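Local coordinates for putative sugar binding protein (Bacteroides vulgatus ATCC 8482, PDB 3KEZ), which probably binds glycans or related nutrients at the outer membrane surface as a member of the SusD family, and carries a bound calcium ion, at residues K192-R195 with W196-M199; L233-N236 with E237-P240; D246-A249 with S250-G253; E270-G273 with Y274-Y278; Q320-Q323 with G324-I327. All blocks are in the same frame, centred on the assembly; numbering follows the deposited sequence.

Contact 1: residues K192-R195 with W196-M199; sequences KVNR and WAAM
Arg195 and Trp196, neighbours at the start of helix 195-209, lie side by side and point the same way. With CG of Arg195 anti to its own N (chi1 -170°), the arginine chain follows one face of the indole. Its CB lies over the middle of that face, and CG passes Trp196 CZ3 at 4.1 Å. CD makes a CH-pi contact 4.2 Å from the centroid of the Trp196 six-membered ring and also touches Met199 CE at 3.8 Å, so the indole and the end of the selenomethionine both border this one carbon. A bend at chi3 then turns the guanidinium, with NH1 3.9 Å from Trp196 CH2 and its plane steeply inclined to the ring. NH2 goes on to the Leu184 carbonyl, while Trp196 NE1 donates to Gly186 O. An alanine in place of Trp196 would remove the ring beneath the arginine chain, which would probably be freer to turn, and would leave Gly186 O without this donor. Before the helix, Asn194 is the N-cap: OD1 accepts from Ala197 N at 3.2 Å in an almost straight bond (176°), and weakly from Trp196 N, while ND2 donates to Asp187 O. Its carbonyl starts the backbone pattern by accepting from Ala198 N at 3.0 Å. Val193 CG1 meets Ala197 CB at 4.2 Å, an apolar touch between buried residues. In this alpha-helical fold the indole packs on Ala226 and Glu229 of helix 212-229, Ala198 on Leu177 of helix 166-183, and Val193 and Ala197 on Phe257 of strand 255-259.

Contact 2: residues L233-N236 with E237-P240; sequences LWTN and EEYP
Thr235 and Glu238 are turned into each other by their first torsions. Thr235 OG1 stands between its own N and carbonyl carbon (chi1 67°), facing the backbone ahead, whereas Glu238 CG is anti to its carbonyl carbon (chi1 -72°) and the otherwise extended chain runs back and crosses the threonine side chain at a slant. Two reciprocal bonds result. Glu238 N donates to Thr235 OG1 at 2.9 Å, and Thr235 N donates to Glu238 OE1 at 2.8 Å, reaching the carboxylate from above its plane. Side chain to backbone in both directions is the pairing found in a capping box, here just ahead of the short helix 239-242. A further backbone bond, Tyr239 N to Thr235 O at 2.9 Å, completes an ST motif on the threonine. Glu238 OE1 has a second donor, a water 2.7 Å away that also donates to Leu233 O, so this oxygen is bonded to Thr235 directly and linked to Leu233 through the water. It lies beside the indole edge too, 4.0 Å from Trp234 CD1, with the carboxylate almost perpendicular to the ring. Glu238 CG presses on Thr235 OG1 at 3.1 Å, and the apolar side of the turn is finished by Trp234 CB against Tyr239 CD2 at 4.4 Å. Both aromatic rings meet Trp243 edge to face, and Tyr239 OH bonds to Glu391. The turn joins helix 212-229 to helix 239-242, with Leu233 packed on helices 337-350 and 354-368 and with Trp234 and Tyr239 resting on Arg336 of strand 332-336.

Contact 3: residues D246-A249 with S250-G253; sequences DASA and SNPG
Ser248 and Asn251 close a tight chain reversal at the surface, in the loop between helix 239-242 and strand 255-259. The backbone angles of Ala249 and Ser250, the two residues at its head, are near those of a type I beta turn, although the bond from Asn251 N to Ser248 O is weak and the position of that carbonyl is doubtful. The firmer link runs the other way: Ser248 N donates to Asn251 O at 3.2 Å with an angle of 160°, coming in from above the carbonyl plane. The polar face of the turn is gathered by one water. It accepts from Ser250 N at 2.8 Å, and it also bonds to both hydroxyls, Ser250 OG at 2.6 Å and Ser248 OG at 3.1 Å. Each OG lies between its own N and carbonyl carbon (chi1 69° for Ser248, 60° for Ser250), and these rotations bring the two hydroxyl oxygens to the same water, which bridges them. A second water donates to Ala249 O at 2.8 Å and weakly to Ser250 O. Outside the turn, Lys190 forms a salt bridge with Asp246 and bonds to the Ala247 carbonyl, while Pro252 packs on Phe188 and Tyr231. Asp246 also packs on Gln322, a calcium ligand, which places the loop beside the metal site. Pro252 makes two close contacts: its CD lies 3.4 Å from Ala249 O, and its O lies 3.4 Å from Ala247 CB.

Contact 4: residues E270-G273 with Y274-Y278; sequences ESMG and YLNSY
Met272 and Asn276 are joined by a pair of hydrogen bonds converging on one oxygen. Asn276 N donates to Met272 O at 2.9 Å, the regular i to i+4 bond, and Asn276 ND2 adds a second at 3.0 Å, with Met272 O lying nearly in the plane of the asparagine amide. With CG anti to the carbonyl carbon (chi1 -74°), the asparagine side chain turns back over the helix end and lies alongside the selenomethionine. One residue earlier, Ser271 O accepts from Leu275 N at 2.9 Å and only weakly from Tyr274 N. These bonds make up the single-turn helix 272-275: Ser271 stands at the N-cap position, with its hydroxyl bonded to Thr328 O and Gly268 O, and Asn276 is the first residue to leave helical angles. Replacing Asn276 by an alanine would probably cost Met272 O its side-chain donor and set the selenomethionine end freer to shift. The remaining contacts are packing. Met272, bent at chi2 and chi3, curls its CE to within 3.4 Å of Asn276 ND2, with SE close by at 3.7 Å. Leu275 also reaches back along the chain, its CD1 lying 3.3 Å from Glu270 O and its CG 3.4 Å from Ser271 O. Past the helix end, Ser277 CB leans on Gly273 O at 3.8 Å. Met272 and Leu275 both pack on Tyr46 of helix 43-50, Met272 and Asn276 on Met284 of strand 284-286, and the Tyr274 ring meets Tyr281 edge to face.

Contact 5: residues Q320-Q323 with G324-I327; sequences QPQQ and GENI. With CA (calcium ion), chain C.
Gln322 and Glu325, the first and last residues of a type II beta turn, bind the same calcium ion, and one carboxylate oxygen serves both metal and backbone. Glu325 OE1 is 2.5 Å from the calcium and also accepts from Gln322 N at 3.0 Å, the donor standing above the carboxylate plane. OE2 of the same residue binds the calcium at 2.7 Å, so the glutamate is bidentate. Gln322 supplies OE1 at 2.6 Å from the calcium. Its CG is anti to its carbonyl carbon and a bend at chi2 (65°) folds the amide across to the ion, where it lies nearly perpendicular to the carboxylate of Glu325. NE2 donates to the Asn245 carbonyl, which helps to fix the flat amide with its oxygen on the metal. A water 2.6 Å from the calcium and three protein oxygens, the carbonyls of Asn261 and Asp329 and OD1 of Asn331, bring the ligand atoms to seven. The negative charge of Glu325 probably contributes much of the balance for the cation. The turn itself is closed by Glu325 N donating to Gln322 O at 3.0 Å. At its tip, Gly324 has a positive phi of 88°, and a side chain there would be jammed against the preceding carbonyl oxygen. A water accepting from Gly324 N also donates weakly to Gln323 OE1. On the flank away from the metal, Pro321 CB lies 3.4 Å from Glu325 O, and Pro321 lies alongside the isoleucine, its CD 3.9 Å from Ile327 CG2.

In the fold
The five contacts follow one another along the chain as local turns and caps; none nests within or crosses another. Contact 1 opens helix 195-209 after the loop from helix 166-183. Contact 2 leads into helix 239-242, and contact 3 reverses the loop between that helix and strand 255-259; they meet where Trp234 packs on Gly253. Contact 4 is a one-turn helix ahead of strand 284-286. Contact 5 turns the chain between strands 313-316 and 332-336 and draws three others together: Gln320 probably bonds to Pro240 of contact 2, Gln322 packs on Asp246 of contact 3, and Ile327 on Gly273, Tyr274 and Ser277 of contact 4. Contact 1 touches none of them.

Contact 1: residues K192-R195 with W196-M199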
# COMPACT_ATOMS: atom_id res chain seq x y z
N LYS A 192 12.07 8.05 3.79
CA LYS A 192 11.52 9.04 2.83
C LYS A 192 11.28 8.41 1.45
O LYS A 192 11.89 7.39 1.12
CB LYS A 192 12.45 10.25 2.74
CG LYS A 192 12.60 10.97 4.10
CD LYS A 192 13.39 12.26 4.00
CE LYS A 192 13.61 12.87 5.38
NZ LYS A 192 12.44 12.59 6.25
N VAL A 193 10.41 9.03 0.65
CA VAL A 193 10.18 8.57 -0.74
C VAL A 193 11.31 8.97 -1.63
O VAL A 193 11.79 10.12 -1.56
CB VAL A 193 8.85 9.12 -1.29
CG1 VAL A 193 8.65 8.72 -2.73
CG2 VAL A 193 7.76 8.62 -0.42
N ASN A 194 11.77 8.02 -2.45
CA ASN A 194 12.79 8.31 -3.49
C ASN A 194 12.33 7.93 -4.90
O ASN A 194 11.18 7.52 -5.10
CB ASN A 194 14.19 7.76 -3.11
CG ASN A 194 14.34 6.31 -3.35
OD1 ASN A 194 13.46 5.71 -3.92
ND2 ASN A 194 15.49 5.73 -2.95
N ARG A 195 13.19 8.13 -5.91
CA ARG A 195 12.74 7.92 -7.28
C ARG A 195 12.17 6.51 -7.52
O ARG A 195 11.12 6.33 -8.18
CB ARG A 195 13.86 8.21 -8.28
CG ARG A 195 13.38 8.23 -9.72
CD ARG A 195 14.52 8.56 -10.68
NE ARG A 195 15.21 9.77 -10.27
CZ ARG A 195 16.47 10.07 -10.56
NH1 ARG A 195 17.21 9.25 -11.29
NH2 ARG A 195 17.00 11.21 -10.11
N TRP A 196 12.85 5.50 -7.00
CA TRP A 196 12.50 4.11 -7.28
C TRP A 196 11.20 3.71 -6.59
O TRP A 196 10.36 3.02 -7.18
CB TRP A 196 13.67 3.17 -6.93
CG TRP A 196 14.99 3.76 -7.26
CD1 TRP A 196 16.00 4.00 -6.39
CD2 TRP A 196 15.44 4.27 -8.54
NE1 TRP A 196 17.07 4.60 -7.04
CE2 TRP A 196 16.75 4.76 -8.36
CE3 TRP A 196 14.86 4.34 -9.81
CZ2 TRP A 196 17.49 5.31 -9.40
CZ3 TRP A 196 15.60 4.92 -10.84
CH2 TRP A 196 16.90 5.37 -10.63
N ALA A 197 11.00 4.17 -5.36
CA ALA A 197 9.69 4.01 -4.68
C ALA A 197 8.58 4.64 -5.52
O ALA A 197 7.57 3.99 -5.81
CB ALA A 197 9.70 4.67 -3.26
N ALA A 198 8.76 5.88 -5.94
CA ALA A 198 7.70 6.56 -6.74
C ALA A 198 7.44 5.85 -8.08
O ALA A 198 6.29 5.71 -8.47
CB ALA A 198 7.99 8.05 -6.97
N MSE A 199 8.48 5.37 -8.75
CA MSE A 199 8.30 4.62 -10.01
C MSE A 199 7.52 3.31 -9.77
O MSE A 199 6.69 2.90 -10.57
CB MSE A 199 9.62 4.32 -10.68
CG MSE A 199 10.29 5.45 -11.30
SE MSE A 199 11.78 4.81 -12.38
CE MSE A 199 12.36 6.54 -13.12

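Contact 2: residues L233-N236 with E237-P240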
# COMPACT_ATOMS: atom_id res chain seq x y z
N LEU A 233 16.64 -7.71 -4.06
CA LEU A 233 15.69 -8.61 -3.45
C LEU A 233 16.39 -9.36 -2.31
O LEU A 233 17.54 -9.83 -2.45
CB LEU A 233 15.15 -9.62 -4.48
CG LEU A 233 14.23 -9.15 -5.62
CD1 LEU A 233 13.86 -10.37 -6.54
CD2 LEU A 233 13.02 -8.47 -5.09
N TRP A 234 15.71 -9.44 -1.18
CA TRP A 234 16.19 -10.25 -0.05
C TRP A 234 16.40 -11.69 -0.51
O TRP A 234 15.51 -12.28 -1.12
CB TRP A 234 15.17 -10.22 1.10
CG TRP A 234 15.12 -8.92 1.85
CD1 TRP A 234 16.18 -8.10 2.16
CD2 TRP A 234 13.97 -8.31 2.41
NE1 TRP A 234 15.73 -6.99 2.87
CE2 TRP A 234 14.38 -7.10 3.01
CE3 TRP A 234 12.61 -8.65 2.42
CZ2 TRP A 234 13.49 -6.26 3.64
CZ3 TRP A 234 11.75 -7.81 3.05
CH2 TRP A 234 12.18 -6.64 3.65
N THR A 235 17.56 -12.26 -0.21
CA THR A 235 17.82 -13.65 -0.57
C THR A 235 16.87 -14.60 0.18
O THR A 235 16.23 -14.25 1.18
CB THR A 235 19.25 -14.08 -0.24
OG1 THR A 235 19.42 -14.08 1.18
CG2 THR A 235 20.29 -13.12 -0.89
N ASN A 236 16.77 -15.82 -0.33
CA ASN A 236 16.02 -16.88 0.36
C ASN A 236 16.50 -17.01 1.82
O ASN A 236 15.70 -17.09 2.73
CB ASN A 236 16.21 -18.18 -0.41
CG ASN A 236 15.54 -19.35 0.23
OD1 ASN A 236 16.18 -20.09 0.99
ND2 ASN A 236 14.27 -19.57 -0.10
N GLU A 237 17.81 -16.97 2.02
CA GLU A 237 18.39 -17.01 3.37
C GLU A 237 18.06 -15.81 4.28
O GLU A 237 17.82 -15.98 5.47
CB GLU A 237 19.91 -17.16 3.27
CG GLU A 237 20.57 -17.46 4.59
CD GLU A 237 22.02 -17.82 4.46
OE1 GLU A 237 22.43 -18.27 3.35
OE2 GLU A 237 22.75 -17.69 5.47
N GLU A 238 18.03 -14.62 3.71
CA GLU A 238 17.73 -13.39 4.45
C GLU A 238 16.26 -13.25 4.80
O GLU A 238 15.90 -12.66 5.83
CB GLU A 238 18.12 -12.19 3.60
CG GLU A 238 19.61 -11.98 3.47
CD GLU A 238 20.03 -11.06 2.33
OE1 GLU A 238 19.21 -10.68 1.47
OE2 GLU A 238 21.24 -10.74 2.28
N TYR A 239 15.40 -13.79 3.94
CA TYR A 239 13.97 -13.42 3.95
C TYR A 239 13.28 -13.52 5.31
O TYR A 239 12.58 -12.59 5.71
CB TYR A 239 13.20 -14.24 2.93
CG TYR A 239 11.85 -13.69 2.58
CD1 TYR A 239 10.70 -14.04 3.30
CD2 TYR A 239 11.71 -12.85 1.50
CE1 TYR A 239 9.44 -13.57 2.93
CE2 TYR A 239 10.48 -12.37 1.14
CZ TYR A 239 9.34 -12.73 1.85
OH TYR A 239 8.13 -12.23 1.45
N PRO A 240 13.50 -14.62 6.05
CA PRO A 240 12.75 -14.77 7.30
C PRO A 240 13.03 -13.66 8.33
O PRO A 240 12.15 -13.36 9.13
CB PRO A 240 13.21 -16.13 7.82
CG PRO A 240 13.67 -16.88 6.60
CD PRO A 240 14.27 -15.83 5.71
O HOH W 1 19.70 -9.33 -0.83

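Contact 3: residues D246-A249 with S250-G253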
# COMPACT_ATOMS: atom_id res chain seq x y z
N ASP A 246 17.79 -2.91 10.02
CA ASP A 246 17.68 -1.48 9.89
C ASP A 246 18.55 -1.15 8.68
O ASP A 246 19.78 -1.20 8.74
CB ASP A 246 18.13 -0.79 11.18
CG ASP A 246 17.27 0.44 11.56
OD1 ASP A 246 16.32 0.84 10.81
OD2 ASP A 246 17.58 1.02 12.62
N ALA A 247 17.89 -0.93 7.54
CA ALA A 247 18.56 -0.73 6.27
C ALA A 247 19.31 0.60 6.25
O ALA A 247 18.91 1.55 6.92
CB ALA A 247 17.52 -0.82 5.10
N SER A 248 20.42 0.66 5.51
CA SER A 248 21.18 1.88 5.31
C SER A 248 21.68 1.94 3.88
O SER A 248 21.52 0.98 3.11
CB SER A 248 22.39 1.86 6.26
OG SER A 248 23.32 0.88 5.85
N ALA A 249 22.32 3.06 3.52
CA ALA A 249 22.79 3.27 2.15
C ALA A 249 23.72 2.16 1.72
O ALA A 249 23.63 1.68 0.59
CB ALA A 249 23.48 4.66 1.99
N SER A 250 24.61 1.73 2.63
CA SER A 250 25.52 0.60 2.36
C SER A 250 24.84 -0.76 2.33
O SER A 250 25.35 -1.68 1.72
CB SER A 250 26.70 0.57 3.38
OG SER A 250 26.22 0.43 4.72
N ASN A 251 23.71 -0.91 3.01
CA ASN A 251 22.91 -2.16 2.94
C ASN A 251 21.45 -1.87 2.80
O ASN A 251 20.73 -1.98 3.77
CB ASN A 251 23.09 -2.96 4.21
CG ASN A 251 24.48 -3.27 4.46
OD1 ASN A 251 25.12 -3.88 3.61
ND2 ASN A 251 25.01 -2.80 5.60
N PRO A 252 21.00 -1.49 1.60
CA PRO A 252 19.59 -1.02 1.51
C PRO A 252 18.52 -2.06 1.64
O PRO A 252 17.34 -1.73 1.86
CB PRO A 252 19.49 -0.40 0.13
CG PRO A 252 20.81 -0.41 -0.45
CD PRO A 252 21.78 -1.15 0.41
N GLY A 253 18.88 -3.33 1.43
CA GLY A 253 17.85 -4.35 1.31
C GLY A 253 16.95 -4.08 0.11
O GLY A 253 17.41 -3.59 -0.95
O HOH W 2 25.45 2.92 5.06
O HOH W 3 24.45 -0.29 -1.17

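Contact 4: residues E270-G273 with Y274-Y278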
# COMPACT_ATOMS: atom_id res chain seq x y z
N GLU A 270 -2.12 0.24 18.12
CA GLU A 270 -2.94 -0.04 16.92
C GLU A 270 -2.11 -0.11 15.63
O GLU A 270 -2.65 -0.17 14.53
CB GLU A 270 -4.10 0.96 16.79
CG GLU A 270 -5.05 0.89 17.97
CD GLU A 270 -6.36 1.62 17.75
OE1 GLU A 270 -6.37 2.62 17.00
OE2 GLU A 270 -7.37 1.18 18.36
N SER A 271 -0.79 -0.17 15.78
CA SER A 271 0.12 -0.30 14.65
C SER A 271 0.16 -1.75 14.13
O SER A 271 -0.20 -2.67 14.86
CB SER A 271 1.54 0.11 15.09
OG SER A 271 2.09 -0.89 15.94
N MSE A 272 0.62 -1.93 12.91
CA MSE A 272 0.69 -3.29 12.30
C MSE A 272 1.50 -4.25 13.15
O MSE A 272 1.14 -5.44 13.27
CB MSE A 272 1.25 -3.22 10.87
CG MSE A 272 0.37 -2.43 9.89
SE MSE A 272 -1.30 -3.33 9.65
CE MSE A 272 -0.76 -4.78 8.43
N GLY A 273 2.58 -3.74 13.76
CA GLY A 273 3.44 -4.54 14.59
C GLY A 273 2.70 -5.15 15.76
O GLY A 273 2.96 -6.29 16.13
N TYR A 274 1.78 -4.38 16.35
CA TYR A 274 0.98 -4.89 17.46
C TYR A 274 -0.28 -5.65 16.99
O TYR A 274 -0.73 -6.56 17.67
CB TYR A 274 0.59 -3.75 18.39
CG TYR A 274 0.52 -4.10 19.85
CD1 TYR A 274 1.67 -4.24 20.62
CD2 TYR A 274 -0.71 -4.25 20.48
CE1 TYR A 274 1.59 -4.55 22.00
CE2 TYR A 274 -0.79 -4.56 21.83
CZ TYR A 274 0.35 -4.70 22.58
OH TYR A 274 0.21 -4.99 23.91
N LEU A 275 -0.85 -5.29 15.84
CA LEU A 275 -2.07 -6.00 15.40
C LEU A 275 -1.74 -7.42 14.90
O LEU A 275 -2.53 -8.35 15.09
CB LEU A 275 -2.82 -5.22 14.32
CG LEU A 275 -3.36 -3.84 14.72
CD1 LEU A 275 -3.81 -3.10 13.47
CD2 LEU A 275 -4.47 -3.99 15.73
N ASN A 276 -0.55 -7.58 14.32
CA ASN A 276 -0.21 -8.84 13.63
C ASN A 276 0.66 -9.72 14.49
O ASN A 276 1.70 -10.15 14.04
CB ASN A 276 0.50 -8.52 12.30
CG ASN A 276 -0.46 -8.00 11.23
OD1 ASN A 276 -0.94 -8.78 10.39
ND2 ASN A 276 -0.76 -6.67 11.26
N SER A 277 0.26 -9.94 15.74
CA SER A 277 1.10 -10.68 16.68
C SER A 277 0.27 -11.20 17.82
O SER A 277 -0.63 -10.52 18.31
CB SER A 277 2.23 -9.81 17.27
OG SER A 277 2.80 -10.41 18.43
N TYR A 278 0.59 -12.41 18.28
CA TYR A 278 -0.14 -12.97 19.40
C TYR A 278 0.43 -12.42 20.72
O TYR A 278 -0.12 -12.69 21.79
CB TYR A 278 -0.20 -14.51 19.36
CG TYR A 278 1.12 -15.21 19.38
CD1 TYR A 278 1.87 -15.30 20.55
CD2 TYR A 278 1.61 -15.79 18.23
CE1 TYR A 278 3.09 -15.95 20.56
CE2 TYR A 278 2.82 -16.45 18.23
CZ TYR A 278 3.55 -16.52 19.39
OH TYR A 278 4.74 -17.18 19.39

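Contact 5: residues Q320-Q323 with G324-I327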
# COMPACT_ATOMS: atom_id res chain seq x y z
N GLN A 320 8.61 -6.80 12.17
CA GLN A 320 9.60 -7.26 13.14
C GLN A 320 10.25 -6.02 13.73
O GLN A 320 10.69 -5.14 13.00
CB GLN A 320 10.63 -8.20 12.47
CG GLN A 320 9.95 -9.48 11.92
CD GLN A 320 10.88 -10.42 11.18
OE1 GLN A 320 12.08 -10.19 11.16
NE2 GLN A 320 10.31 -11.49 10.56
N PRO A 321 10.27 -5.92 15.05
CA PRO A 321 10.91 -4.73 15.60
C PRO A 321 12.41 -4.72 15.29
O PRO A 321 13.03 -5.79 15.14
CB PRO A 321 10.67 -4.90 17.11
CG PRO A 321 10.59 -6.39 17.31
CD PRO A 321 9.93 -6.92 16.07
N GLN A 322 12.96 -3.52 15.18
CA GLN A 322 14.42 -3.34 15.10
C GLN A 322 15.03 -3.58 16.48
O GLN A 322 14.31 -3.74 17.46
CB GLN A 322 14.75 -1.94 14.53
CG GLN A 322 14.58 -1.84 12.99
CD GLN A 322 13.11 -2.03 12.51
OE1 GLN A 322 12.15 -1.52 13.13
NE2 GLN A 322 12.94 -2.74 11.40
N GLN A 323 16.35 -3.66 16.59
CA GLN A 323 16.94 -4.13 17.83
C GLN A 323 16.61 -3.22 18.99
O GLN A 323 16.75 -2.01 18.91
CB GLN A 323 18.46 -4.34 17.76
CG GLN A 323 19.05 -5.06 19.02
CD GLN A 323 18.50 -6.49 19.24
OE1 GLN A 323 18.01 -6.82 20.31
NE2 GLN A 323 18.60 -7.33 18.22
N GLY A 324 16.18 -3.83 20.08
CA GLY A 324 15.82 -3.10 21.27
C GLY A 324 14.40 -2.64 21.30
O GLY A 324 13.95 -2.20 22.33
N GLU A 325 13.66 -2.76 20.20
CA GLU A 325 12.31 -2.17 20.12
C GLU A 325 11.21 -3.13 20.50
O GLU A 325 11.35 -4.33 20.37
CB GLU A 325 12.01 -1.71 18.71
CG GLU A 325 12.78 -0.55 18.27
CD GLU A 325 12.35 -0.08 16.89
OE1 GLU A 325 11.82 -0.93 16.11
OE2 GLU A 325 12.54 1.13 16.61
N ASN A 326 10.09 -2.59 20.96
CA ASN A 326 8.87 -3.36 21.13
C ASN A 326 8.27 -3.64 19.73
O ASN A 326 8.53 -2.90 18.80
CB ASN A 326 7.89 -2.53 21.98
CG ASN A 326 6.66 -3.32 22.41
OD1 ASN A 326 5.65 -3.37 21.70
ND2 ASN A 326 6.73 -3.90 23.61
N ILE A 327 7.48 -4.69 19.59
CA ILE A 327 6.77 -4.92 18.31
C ILE A 327 5.91 -3.71 17.91
O ILE A 327 5.66 -3.48 16.72
CB ILE A 327 5.88 -6.18 18.34
CG1 ILE A 327 4.89 -6.15 19.51
CG2 ILE A 327 6.76 -7.44 18.36
CD1 ILE A 327 3.83 -7.24 19.45
CA CA C . 11.21 0.65 14.26
O HOH W 4 15.18 -6.83 19.77
O HOH W 5 13.61 1.56 13.90